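Local coordinates for protein omega transaminase (Pseudomonas sp., PDB 5LHA) that probably transfers amino groups between amines and carbonyl compounds, using a pyridoxal phosphate cofactor that is caught here in its aminated form, at residues 109-113 / 276-280; 114-120 / 304-310; 165-169 / 180-186; 213-217 / 253-259. One frame throughout, in Å; residues are numbered along the deposited sequence.

Contact 1 (109-113 / 276-280); sequences MFAQE and MLGSR
R280 takes hold of E113 side-on: NE donates to OE2 and NH2 to OE1, the latter at 2.8 Å and nearly straight (172°). Both carboxylate oxygens are met on their syn side, and the carboxylate and guanidinium planes lie only 18° apart. NH2 gives a second bond, to the M109 backbone O at 3.0 Å, also in the guanidinium plane. Over one guanidinium face sits the Q112 amide, its NE2 3.3 Å from R280 NE. The arginine leaves its backbone with CG anti to N (chi1 -175°) and bends at chi3, which swings the flat head across to the 109-113 turn. Beside this polar grip, F110 CE1 packs 3.5 Å from L277 CG, and M109 CE rests 3.6 Å from M276 SD, the two methionines crossing at about a right angle. Cut back to an alanine, R280 would probably leave the E113 carboxylate without its charged mate and the M109 carbonyl without this donor. Farther out, E265 binds G278 N and S279 OG, while L289 and L291 of strand 288-291 touch F110. The contact thus ties the turn after helix 97-109 to the start of helix 278-281, beside the central sheet of the fold type I large domain.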
loop_
_atom_site.group_PDB
_atom_site.type_symbol
_atom_site.label_atom_id
_atom_site.label_comp_id
_atom_site.label_asym_id
_atom_site.label_seq_id
_atom_site.Cartn_x
_atom_site.Cartn_y
_atom_site.Cartn_z
ATOM N N MET A 109 7.915 33.881 17.739
ATOM C CA MET A 109 6.795 34.461 17.000
ATOM C C MET A 109 5.514 33.671 17.188
ATOM O O MET A 109 4.417 34.243 17.151
ATOM C CB MET A 109 7.100 34.493 15.504
ATOM C CG MET A 109 8.137 35.474 15.054
ATOM S SD MET A 109 8.219 35.335 13.266
ATOM C CE MET A 109 6.768 36.264 12.789
ATOM N N PHE A 110 5.624 32.360 17.358
ATOM C CA PHE A 110 4.469 31.477 17.442
ATOM C C PHE A 110 4.356 30.837 18.821
ATOM O O PHE A 110 3.980 29.675 18.956
ATOM C CB PHE A 110 4.527 30.419 16.346
ATOM C CG PHE A 110 4.709 30.994 14.971
ATOM C CD1 PHE A 110 3.804 31.916 14.470
ATOM C CD2 PHE A 110 5.780 30.616 14.178
ATOM C CE1 PHE A 110 3.971 32.451 13.207
ATOM C CE2 PHE A 110 5.943 31.142 12.912
ATOM C CZ PHE A 110 5.040 32.059 12.427
ATOM N N ALA A 111 4.700 31.597 19.862
ATOM C CA ALA A 111 4.460 31.116 21.215
ATOM C C ALA A 111 2.969 30.961 21.466
ATOM O O ALA A 111 2.540 30.040 22.168
ATOM C CB ALA A 111 5.082 32.066 22.233
ATOM N N GLN A 112 2.161 31.846 20.877
ATOM C CA GLN A 112 0.708 31.727 20.968
ATOM C C GLN A 112 0.230 30.339 20.572
ATOM O O GLN A 112 -0.790 29.863 21.082
ATOM C CB GLN A 112 0.050 32.790 20.084
ATOM C CG GLN A 112 -1.467 32.766 20.099
ATOM C CD GLN A 112 -2.089 33.876 19.268
ATOM O OE1 GLN A 112 -3.240 33.769 18.839
ATOM N NE2 GLN A 112 -1.338 34.955 19.049
ATOM N N GLU A 113 0.952 29.668 19.679
ATOM C CA GLU A 113 0.630 28.306 19.286
ATOM C C GLU A 113 1.491 27.271 20.004
ATOM O O GLU A 113 1.479 26.099 19.619
ATOM C CB GLU A 113 0.753 28.155 17.770
ATOM C CG GLU A 113 -0.286 28.957 16.982
ATOM C CD GLU A 113 -0.066 30.455 17.059
ATOM O OE1 GLU A 113 1.104 30.881 17.142
ATOM O OE2 GLU A 113 -1.069 31.201 17.059
ATOM N N MET A 276 -0.497 36.955 10.849
ATOM C CA MET A 276 0.812 36.302 10.769
ATOM C C MET A 276 0.682 34.806 10.498
ATOM O O MET A 276 1.586 34.197 9.913
ATOM C CB MET A 276 1.607 36.548 12.049
ATOM C CG MET A 276 3.098 36.248 11.925
ATOM S SD MET A 276 3.974 37.376 10.809
ATOM C CE MET A 276 4.139 38.834 11.834
ATOM N N LEU A 277 -0.415 34.200 10.931
ATOM C CA LEU A 277 -0.797 32.856 10.533
ATOM C C LEU A 277 -2.256 32.857 10.116
ATOM O O LEU A 277 -3.064 33.620 10.656
ATOM C CB LEU A 277 -0.599 31.837 11.654
ATOM C CG LEU A 277 0.815 31.500 12.095
ATOM C CD1 LEU A 277 0.756 30.547 13.277
ATOM C CD2 LEU A 277 1.581 30.893 10.928
ATOM N N GLY A 278 -2.568 32.046 9.106
ATOM C CA GLY A 278 -3.959 31.814 8.764
ATOM C C GLY A 278 -4.724 31.128 9.881
ATOM O O GLY A 278 -5.897 31.428 10.116
ATOM N N SER A 279 -4.078 30.174 10.563
ATOM C CA SER A 279 -4.718 29.472 11.676
ATOM C C SER A 279 -4.986 30.412 12.841
ATOM O O SER A 279 -6.061 30.378 13.449
ATOM C CB SER A 279 -3.836 28.319 12.140
ATOM O OG SER A 279 -2.566 28.817 12.505
ATOM N N ARG A 280 -4.001 31.243 13.182
ATOM C CA ARG A 280 -4.210 32.278 14.187
ATOM C C ARG A 280 -5.334 33.228 13.790
ATOM O O ARG A 280 -6.123 33.658 14.640
ATOM C CB ARG A 280 -2.907 33.050 14.406
ATOM C CG ARG A 280 -2.983 34.084 15.515
ATOM C CD ARG A 280 -1.708 34.899 15.610
ATOM N NE ARG A 280 -0.584 34.050 15.992
ATOM C CZ ARG A 280 0.681 34.449 16.070
ATOM N NH1 ARG A 280 1.015 35.712 15.808
ATOM N NH2 ARG A 280 1.617 33.577 16.424
#

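Contact 2 (114-120 / 304-310); sequences RMARVLF and ATLFNQR
A classic beta bulge marks the pairing of strand 115-121, outermost within the chain, with strand 303-308, antiparallel neighbours in the mixed seven-stranded sheet of the fold type I large domain. A116 N and R117 N both donate to F307 O, at 2.6 and 3.0 Å, and beyond the bulge regular pairing continues through V118 with L306 and L119 with T305. One face of the sheet carries V118, L306, A304 and F120. There V118 and L306 lie side by side, CG2 of the valine 3.9 Å from CG of the leucine, while M115 crosses L306 at about a right angle with SD 3.7 Å from CB. Helix 97-109 covers F120 and V118. The other face holds F307, whose ring edge meets L119 CB through CE1 at 3.9 Å; W22 of a second subunit meets this ring as well, and R117 pairs with E316 in a salt bridge. N308 is the N-cap of helix 309-316: CG lies between the backbone N and the carbonyl carbon (chi1 61°), and OD1 accepts from I311 N. At the L119-T305 pair a water bridges the strands, donating to L119 O at 2.6 Å and, at 2.8 Å, to T305 OG1, which also bonds A127 O.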
loop_
_atom_site.group_PDB
_atom_site.type_symbol
_atom_site.label_atom_id
_atom_site.label_comp_id
_atom_site.label_asym_id
_atom_site.label_seq_id
_atom_site.Cartn_x
_atom_site.Cartn_y
_atom_site.Cartn_z
ATOM N N ARG A 114 2.220 27.683 21.047
ATOM C CA ARG A 114 3.042 26.793 21.875
ATOM C C ARG A 114 4.013 25.963 21.034
ATOM O O ARG A 114 4.380 24.846 21.404
ATOM C CB ARG A 114 2.168 25.890 22.758
ATOM C CG ARG A 114 2.884 25.320 23.998
ATOM C CD ARG A 114 1.993 24.436 24.891
ATOM N NE ARG A 114 0.886 23.804 24.163
ATOM C CZ ARG A 114 0.994 22.745 23.356
ATOM N NH1 ARG A 114 2.168 22.170 23.148
ATOM N NH2 ARG A 114 -0.081 22.259 22.746
ATOM N N MET A 115 4.443 26.504 19.893
ATOM C CA MET A 115 5.461 25.841 19.089
ATOM C C MET A 115 6.777 25.785 19.853
ATOM O O MET A 115 7.205 26.775 20.454
ATOM C CB MET A 115 5.661 26.580 17.766
ATOM C CG MET A 115 4.506 26.468 16.780
ATOM S SD MET A 115 4.094 24.765 16.341
ATOM C CE MET A 115 2.322 24.889 16.140
ATOM N N ALA A 116 7.435 24.634 19.809
ATOM C CA ALA A 116 8.620 24.404 20.625
ATOM C C ALA A 116 9.864 24.042 19.828
ATOM O O ALA A 116 10.967 24.425 20.228
ATOM C CB ALA A 116 8.352 23.301 21.658
ATOM N N ARG A 117 9.720 23.327 18.710
ATOM C CA ARG A 117 10.846 22.841 17.930
ATOM C C ARG A 117 10.614 23.111 16.448
ATOM O O ARG A 117 9.480 23.072 15.961
ATOM C CB ARG A 117 11.063 21.337 18.151
ATOM C CG ARG A 117 11.436 20.956 19.571
ATOM C CD ARG A 117 12.887 21.287 19.866
ATOM N NE ARG A 117 13.300 20.832 21.193
ATOM C CZ ARG A 117 13.166 21.548 22.308
ATOM N NH1 ARG A 117 12.638 22.763 22.268
ATOM N NH2 ARG A 117 13.574 21.056 23.466
ATOM N N VAL A 118 11.711 23.378 15.736
ATOM C CA VAL A 118 11.703 23.603 14.295
ATOM C C VAL A 118 12.550 22.526 13.632
ATOM O O VAL A 118 13.644 22.209 14.113
ATOM C CB VAL A 118 12.248 24.993 13.915
ATOM C CG1 VAL A 118 11.967 25.277 12.445
ATOM C CG2 VAL A 118 11.683 26.086 14.812
ATOM N N LEU A 119 12.034 21.952 12.544
ATOM C CA LEU A 119 12.825 21.141 11.624
ATOM C C LEU A 119 12.886 21.885 10.295
ATOM O O LEU A 119 11.884 21.969 9.575
ATOM C CB LEU A 119 12.241 19.740 11.462
ATOM C CG LEU A 119 13.309 18.661 11.264
ATOM C CD1 LEU A 119 12.721 17.291 11.507
ATOM C CD2 LEU A 119 13.931 18.732 9.873
ATOM N N PHE A 120 14.070 22.403 9.971
ATOM C CA PHE A 120 14.269 23.260 8.812
ATOM C C PHE A 120 14.404 22.428 7.544
ATOM O O PHE A 120 14.771 21.251 7.566
ATOM C CB PHE A 120 15.519 24.133 8.990
ATOM C CG PHE A 120 15.335 25.275 9.958
ATOM C CD1 PHE A 120 14.585 26.389 9.613
ATOM C CD2 PHE A 120 15.886 25.217 11.230
ATOM C CE1 PHE A 120 14.407 27.425 10.513
ATOM C CE2 PHE A 120 15.706 26.249 12.124
ATOM C CZ PHE A 120 14.970 27.354 11.762
ATOM N N ALA A 304 10.316 25.368 6.656
ATOM C CA ALA A 304 10.368 25.049 8.077
ATOM C C ALA A 304 9.095 24.345 8.511
ATOM O O ALA A 304 8.001 24.670 8.041
ATOM C CB ALA A 304 10.590 26.298 8.944
ATOM N N THR A 305 9.263 23.362 9.391
ATOM C CA THR A 305 8.163 22.702 10.075
ATOM C C THR A 305 8.342 22.912 11.572
ATOM O O THR A 305 9.376 22.532 12.130
ATOM C CB THR A 305 8.143 21.216 9.741
ATOM O OG1 THR A 305 8.272 21.066 8.325
ATOM C CG2 THR A 305 6.813 20.582 10.189
ATOM N N LEU A 306 7.352 23.522 12.214
ATOM C CA LEU A 306 7.388 23.761 13.655
ATOM C C LEU A 306 6.472 22.776 14.359
ATOM O O LEU A 306 5.402 22.443 13.850
ATOM C CB LEU A 306 6.958 25.186 14.010
ATOM C CG LEU A 306 7.969 26.323 13.803
ATOM C CD1 LEU A 306 8.175 26.607 12.324
ATOM C CD2 LEU A 306 7.525 27.579 14.535
ATOM N N PHE A 307 6.892 22.335 15.541
ATOM C CA PHE A 307 6.165 21.361 16.342
ATOM C C PHE A 307 5.927 21.940 17.724
ATOM O O PHE A 307 6.802 22.598 18.291
ATOM C CB PHE A 307 6.939 20.042 16.436
ATOM C CG PHE A 307 7.303 19.468 15.089
ATOM C CD1 PHE A 307 8.416 19.919 14.400
ATOM C CD2 PHE A 307 6.514 18.484 14.511
ATOM C CE1 PHE A 307 8.738 19.405 13.150
ATOM C CE2 PHE A 307 6.833 17.960 13.259
ATOM C CZ PHE A 307 7.945 18.418 12.584
ATOM N N ASN A 308 4.734 21.704 18.259
ATOM C CA ASN A 308 4.407 22.275 19.552
ATOM C C ASN A 308 5.032 21.445 20.675
ATOM O O ASN A 308 5.632 20.390 20.446
ATOM C CB ASN A 308 2.887 22.417 19.694
ATOM C CG ASN A 308 2.145 21.087 19.622
ATOM O OD1 ASN A 308 2.749 20.024 19.570
ATOM N ND2 ASN A 308 0.823 21.155 19.598
ATOM N N GLN A 309 4.897 21.959 21.904
ATOM C CA GLN A 309 5.497 21.321 23.073
ATOM C C GLN A 309 4.971 19.906 23.265
ATOM O O GLN A 309 5.732 19.000 23.620
ATOM C CB GLN A 309 5.225 22.160 24.323
ATOM C CG GLN A 309 6.123 21.852 25.520
ATOM C CD GLN A 309 7.514 22.454 25.408
ATOM O OE1 GLN A 309 7.666 23.669 25.261
ATOM N NE2 GLN A 309 8.538 21.609 25.492
ATOM N N ARG A 310 3.666 19.703 23.065
ATOM C CA ARG A 310 3.078 18.368 23.131
ATOM C C ARG A 310 3.885 17.357 22.320
ATOM O O ARG A 310 4.388 16.363 22.856
ATOM C CB ARG A 310 1.632 18.423 22.636
ATOM C CG ARG A 310 0.979 17.066 22.452
ATOM C CD ARG A 310 -0.286 17.175 21.615
ATOM N NE ARG A 310 -0.830 15.861 21.263
ATOM C CZ ARG A 310 -2.023 15.654 20.705
ATOM N NH1 ARG A 310 -2.828 16.671 20.433
ATOM N NH2 ARG A 310 -2.414 14.419 20.422
HETATM O O HOH W 1 10.818 21.594 7.274
#

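Contact 3 (165-169 / 180-186); sequences TSVGG and LLAGCHL
S166 points its CB at the opposing turn, and its OG accepts from L181 N at 3.0 Å with an N-H...O angle of 159°. The hydroxyl lies beside its own backbone N, anti to the carbonyl carbon (chi1 -52°); this rotation also lets OG bond to M162 O one helical turn back. The serine oxygen therefore links the last turn of helix 162-166 to the incoming chain. Close packing surrounds it, with L180 CB 3.1 Å from S166 OG and L181 CB 3.6 Å from S166 CB. L180 and T165 cross at a slant, the leucine CD1 branch touching T165 CG2 at 3.7 Å. On the other flank C184 brings SG to V167 CG1 at 4.0 Å. L186, two residues on along the same side of the strand, lays both methyls against G169, CD1 standing 3.9 Å from its CA. A water donates to L181 O at 2.8 Å and only weakly to S166 O, adding a second bridge between the segments. V167 O is held by S152 of strand 149-153, and L180 also packs on R136 of a second subunit. Strand 149-153, helix 162-166 and strand 184-187 form a beta-alpha-beta unit at one margin of the large-domain sheet within the chain, and this contact closes its return from helix to strand.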
loop_
_atom_site.group_PDB
_atom_site.type_symbol
_atom_site.label_atom_id
_atom_site.label_comp_id
_atom_site.label_asym_id
_atom_site.label_seq_id
_atom_site.Cartn_x
_atom_site.Cartn_y
_atom_site.Cartn_z
ATOM N N THR A 165 2.091 14.668 -2.231
ATOM C CA THR A 165 1.241 14.346 -3.376
ATOM C C THR A 165 0.094 13.429 -2.961
ATOM O O THR A 165 -1.026 13.558 -3.469
ATOM C CB THR A 165 2.055 13.702 -4.506
ATOM O OG1 THR A 165 3.242 14.465 -4.765
ATOM C CG2 THR A 165 1.239 13.649 -5.787
ATOM N N SER A 166 0.361 12.485 -2.052
ATOM C CA SER A 166 -0.662 11.520 -1.661
ATOM C C SER A 166 -1.843 12.179 -0.958
ATOM O O SER A 166 -2.971 11.687 -1.059
ATOM C CB SER A 166 -0.046 10.441 -0.779
ATOM O OG SER A 166 1.093 9.900 -1.423
ATOM N N VAL A 167 -1.616 13.287 -0.247
ATOM C CA VAL A 167 -2.694 13.955 0.477
ATOM C C VAL A 167 -3.277 15.133 -0.288
ATOM O O VAL A 167 -4.169 15.816 0.235
ATOM C CB VAL A 167 -2.232 14.395 1.882
ATOM C CG1 VAL A 167 -1.927 13.180 2.738
ATOM C CG2 VAL A 167 -1.006 15.304 1.789
ATOM N N GLY A 168 -2.827 15.377 -1.517
ATOM C CA GLY A 168 -3.383 16.471 -2.299
ATOM C C GLY A 168 -4.783 16.142 -2.791
ATOM O O GLY A 168 -5.079 15.012 -3.171
ATOM N N GLY A 169 -5.642 17.153 -2.814
ATOM C CA GLY A 169 -7.039 16.978 -3.149
ATOM C C GLY A 169 -7.420 17.326 -4.572
ATOM O O GLY A 169 -8.620 17.424 -4.862
ATOM N N LEU A 180 0.468 6.018 -4.691
ATOM C CA LEU A 180 1.437 6.535 -3.741
ATOM C C LEU A 180 1.071 6.053 -2.338
ATOM O O LEU A 180 0.736 4.881 -2.155
ATOM C CB LEU A 180 1.511 8.057 -3.876
ATOM C CG LEU A 180 1.846 8.497 -5.323
ATOM C CD1 LEU A 180 1.838 10.005 -5.477
ATOM C CD2 LEU A 180 3.160 7.912 -5.881
ATOM N N LEU A 181 1.125 6.921 -1.339
ATOM C CA LEU A 181 0.924 6.459 0.028
ATOM C C LEU A 181 -0.513 5.984 0.231
ATOM O O LEU A 181 -1.465 6.646 -0.192
ATOM C CB LEU A 181 1.259 7.569 1.015
ATOM C CG LEU A 181 1.606 7.092 2.427
ATOM C CD1 LEU A 181 2.982 6.436 2.436
ATOM C CD2 LEU A 181 1.559 8.251 3.398
ATOM N N ALA A 182 -0.662 4.827 0.870
ATOM C CA ALA A 182 -1.964 4.273 1.207
ATOM C C ALA A 182 -2.514 4.934 2.465
ATOM O O ALA A 182 -1.795 5.597 3.214
ATOM C CB ALA A 182 -1.870 2.763 1.421
ATOM N N GLY A 183 -3.806 4.728 2.704
ATOM C CA GLY A 183 -4.417 5.195 3.936
ATOM C C GLY A 183 -4.564 6.695 4.035
ATOM O O GLY A 183 -4.539 7.241 5.143
ATOM N N CYS A 184 -4.694 7.384 2.906
ATOM C CA CYS A 184 -4.926 8.822 2.891
ATOM C C CYS A 184 -6.355 9.092 2.444
ATOM O O CYS A 184 -6.788 8.574 1.410
ATOM C CB CYS A 184 -3.923 9.504 1.970
ATOM S SG CYS A 184 -2.246 9.181 2.511
ATOM N N HIS A 185 -7.079 9.916 3.205
ATOM C CA HIS A 185 -8.514 10.059 3.002
ATOM C C HIS A 185 -8.921 11.518 2.861
ATOM O O HIS A 185 -8.482 12.373 3.633
ATOM C CB HIS A 185 -9.284 9.395 4.150
ATOM C CG HIS A 185 -9.065 7.915 4.235
ATOM N ND1 HIS A 185 -8.026 7.350 4.943
ATOM C CD2 HIS A 185 -9.738 6.883 3.668
ATOM C CE1 HIS A 185 -8.080 6.034 4.829
ATOM N NE2 HIS A 185 -9.109 5.726 4.059
ATOM N N LEU A 186 -9.777 11.791 1.876
ATOM C CA LEU A 186 -10.183 13.152 1.556
ATOM C C LEU A 186 -11.525 13.501 2.185
ATOM O O LEU A 186 -12.438 12.673 2.248
ATOM C CB LEU A 186 -10.269 13.368 0.044
ATOM C CG LEU A 186 -8.952 13.633 -0.671
ATOM C CD1 LEU A 186 -9.221 13.963 -2.128
ATOM C CD2 LEU A 186 -8.223 14.754 -0.002
HETATM O O HOH W 2 -2.689 8.413 -1.945
#

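Contact 4 (213-217 / 253-259); sequences LEEQI and VCDRHGI
I217 sets its CG2 methyl squarely over the H257 ring, a CH-pi contact 3.7 Å from the centroid and 4° off the ring normal. With CG2 anti to the backbone N, the CG1 arm is left to run on to CD1, which touches V253 CG1 at 3.7 Å and I259 CD1 at 4.0 Å. These apolar contacts continue in L213, which slides past V253 in the opposite direction and brings CD2 to 3.7 Å from V253 CG1. Among polar interactions, H257 ND1 donates to V253 O at 3.0 Å, four residues back, and this helps fix the ring's rotation beneath the methyl. The salt bridge joins R256 NH1 to E214 OE2 at 2.6 Å; the carboxylate is met on its anti side, the planes stand 74° apart, and the bond is bent to 134°. Helix 246-256 ends in a Schellman motif, with I259 N bonded to C254 O and G258, at positive phi, as its C-prime residue. A leucine in place of H257 would probably leave V253 O without this donor and I217 CG2 without its flat aromatic partner. The chemistry implies an apolar seam between helices 202-220 and 246-256, flanked by a skewed, single-nitrogen ion pair.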
loop_
_atom_site.group_PDB
_atom_site.type_symbol
_atom_site.label_atom_id
_atom_site.label_comp_id
_atom_site.label_asym_id
_atom_site.label_seq_id
_atom_site.Cartn_x
_atom_site.Cartn_y
_atom_site.Cartn_z
ATOM N N LEU A 213 -16.865 14.908 8.719
ATOM C CA LEU A 213 -15.580 14.586 9.334
ATOM C C LEU A 213 -15.735 13.597 10.493
ATOM O O LEU A 213 -14.957 12.640 10.615
ATOM C CB LEU A 213 -14.890 15.879 9.777
ATOM C CG LEU A 213 -13.655 15.784 10.669
ATOM C CD1 LEU A 213 -12.539 15.052 9.973
ATOM C CD2 LEU A 213 -13.210 17.187 11.043
ATOM N N GLU A 214 -16.729 13.811 11.363
ATOM C CA GLU A 214 -16.962 12.864 12.453
ATOM C C GLU A 214 -17.299 11.479 11.928
ATOM O O GLU A 214 -16.848 10.467 12.479
ATOM C CB GLU A 214 -18.085 13.344 13.365
ATOM C CG GLU A 214 -17.748 14.563 14.150
ATOM C CD GLU A 214 -18.941 15.142 14.872
ATOM O OE1 GLU A 214 -20.096 14.795 14.542
ATOM O OE2 GLU A 214 -18.715 15.966 15.776
ATOM N N GLU A 215 -18.120 11.414 10.879
ATOM C CA GLU A 215 -18.515 10.123 10.336
ATOM C C GLU A 215 -17.312 9.380 9.776
ATOM O O GLU A 215 -17.154 8.175 10.006
ATOM C CB GLU A 215 -19.589 10.324 9.267
ATOM C CG GLU A 215 -20.940 10.728 9.853
ATOM C CD GLU A 215 -21.880 11.323 8.826
ATOM O OE1 GLU A 215 -21.448 11.514 7.670
ATOM O OE2 GLU A 215 -23.049 11.602 9.175
ATOM N N GLN A 216 -16.426 10.094 9.077
ATOM C CA GLN A 216 -15.226 9.468 8.531
ATOM C C GLN A 216 -14.308 8.972 9.639
ATOM O O GLN A 216 -13.689 7.909 9.514
ATOM C CB GLN A 216 -14.486 10.451 7.623
ATOM C CG GLN A 216 -15.198 10.740 6.313
ATOM C CD GLN A 216 -15.833 9.502 5.705
ATOM O OE1 GLN A 216 -17.057 9.404 5.608
ATOM N NE2 GLN A 216 -15.006 8.548 5.302
ATOM N N ILE A 217 -14.175 9.754 10.713
ATOM C CA ILE A 217 -13.331 9.363 11.842
ATOM C C ILE A 217 -13.860 8.089 12.487
ATOM O O ILE A 217 -13.094 7.179 12.826
ATOM C CB ILE A 217 -13.234 10.508 12.869
ATOM C CG1 ILE A 217 -12.487 11.704 12.272
ATOM C CG2 ILE A 217 -12.573 10.030 14.166
ATOM C CD1 ILE A 217 -12.454 12.915 13.179
ATOM N N VAL A 253 -12.879 18.950 16.829
ATOM C CA VAL A 253 -13.089 17.557 16.447
ATOM C C VAL A 253 -11.798 16.759 16.575
ATOM O O VAL A 253 -11.802 15.618 17.054
ATOM C CB VAL A 253 -13.673 17.480 15.022
ATOM C CG1 VAL A 253 -13.756 16.039 14.557
ATOM C CG2 VAL A 253 -15.053 18.112 14.988
ATOM N N CYS A 254 -10.672 17.351 16.166
ATOM C CA CYS A 254 -9.383 16.683 16.317
ATOM C C CYS A 254 -9.070 16.424 17.785
ATOM O O CYS A 254 -8.484 15.391 18.134
ATOM C CB CYS A 254 -8.276 17.526 15.676
ATOM S SG CYS A 254 -8.281 17.575 13.863
ATOM N N ASP A 255 -9.467 17.349 18.662
ATOM C CA ASP A 255 -9.200 17.184 20.089
ATOM C C ASP A 255 -9.990 16.022 20.678
ATOM O O ASP A 255 -9.484 15.299 21.543
ATOM C CB ASP A 255 -9.535 18.474 20.839
ATOM C CG ASP A 255 -8.493 19.552 20.646
ATOM O OD1 ASP A 255 -7.310 19.217 20.423
ATOM O OD2 ASP A 255 -8.862 20.743 20.734
ATOM N N ARG A 256 -11.227 15.819 20.213
ATOM C CA ARG A 256 -12.032 14.684 20.658
ATOM C C ARG A 256 -11.297 13.363 20.478
ATOM O O ARG A 256 -11.559 12.400 21.206
ATOM C CB ARG A 256 -13.354 14.650 19.887
ATOM C CG ARG A 256 -14.600 14.441 20.744
ATOM C CD ARG A 256 -15.849 14.816 19.956
ATOM N NE ARG A 256 -15.807 16.226 19.576
ATOM C CZ ARG A 256 -16.583 16.788 18.654
ATOM N NH1 ARG A 256 -17.476 16.057 18.003
ATOM N NH2 ARG A 256 -16.456 18.081 18.384
ATOM N N HIS A 257 -10.408 13.284 19.492
ATOM C CA HIS A 257 -9.770 12.026 19.124
ATOM C C HIS A 257 -8.250 12.085 19.213
ATOM O O HIS A 257 -7.576 11.153 18.757
ATOM C CB HIS A 257 -10.231 11.623 17.724
ATOM C CG HIS A 257 -11.721 11.577 17.597
ATOM N ND1 HIS A 257 -12.457 12.647 17.132
ATOM C CD2 HIS A 257 -12.617 10.618 17.928
ATOM C CE1 HIS A 257 -13.741 12.336 17.154
ATOM N NE2 HIS A 257 -13.866 11.112 17.634
ATOM N N GLY A 258 -7.697 13.165 19.757
ATOM C CA GLY A 258 -6.263 13.339 19.862
ATOM C C GLY A 258 -5.534 13.476 18.549
ATOM O O GLY A 258 -4.300 13.431 18.538
ATOM N N ILE A 259 -6.262 13.672 17.446
ATOM C CA ILE A 259 -5.653 13.740 16.125
ATOM C C ILE A 259 -4.873 15.035 15.992
ATOM O O ILE A 259 -5.336 16.105 16.411
ATOM C CB ILE A 259 -6.745 13.629 15.050
ATOM C CG1 ILE A 259 -7.388 12.239 15.117
ATOM C CG2 ILE A 259 -6.197 13.980 13.652
ATOM C CD1 ILE A 259 -8.699 12.128 14.382
#

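Contacts 1 and 2 adjoin, their centres 12 Å apart: F110 CD2 packs 3.5 Å from L306 CD2, and the turn of 109-113 leads straight into strand 115-121. Contact 4 meets contact 2 through R310 NH2 and G258 O, a probable hydrogen bond of 2.8 Å. Contacts 3 and 4 do not touch, but their nearest atoms are about 5 Å apart, and strand 184-187 is followed in the chain by helix 202-220. Contacts 2 and 3 involve the two outermost strands of one sheet within the chain, and both touch a second subunit. The side chains of V167, L119 and L277 lie about 9, 10 and 12 Å from bound PMP.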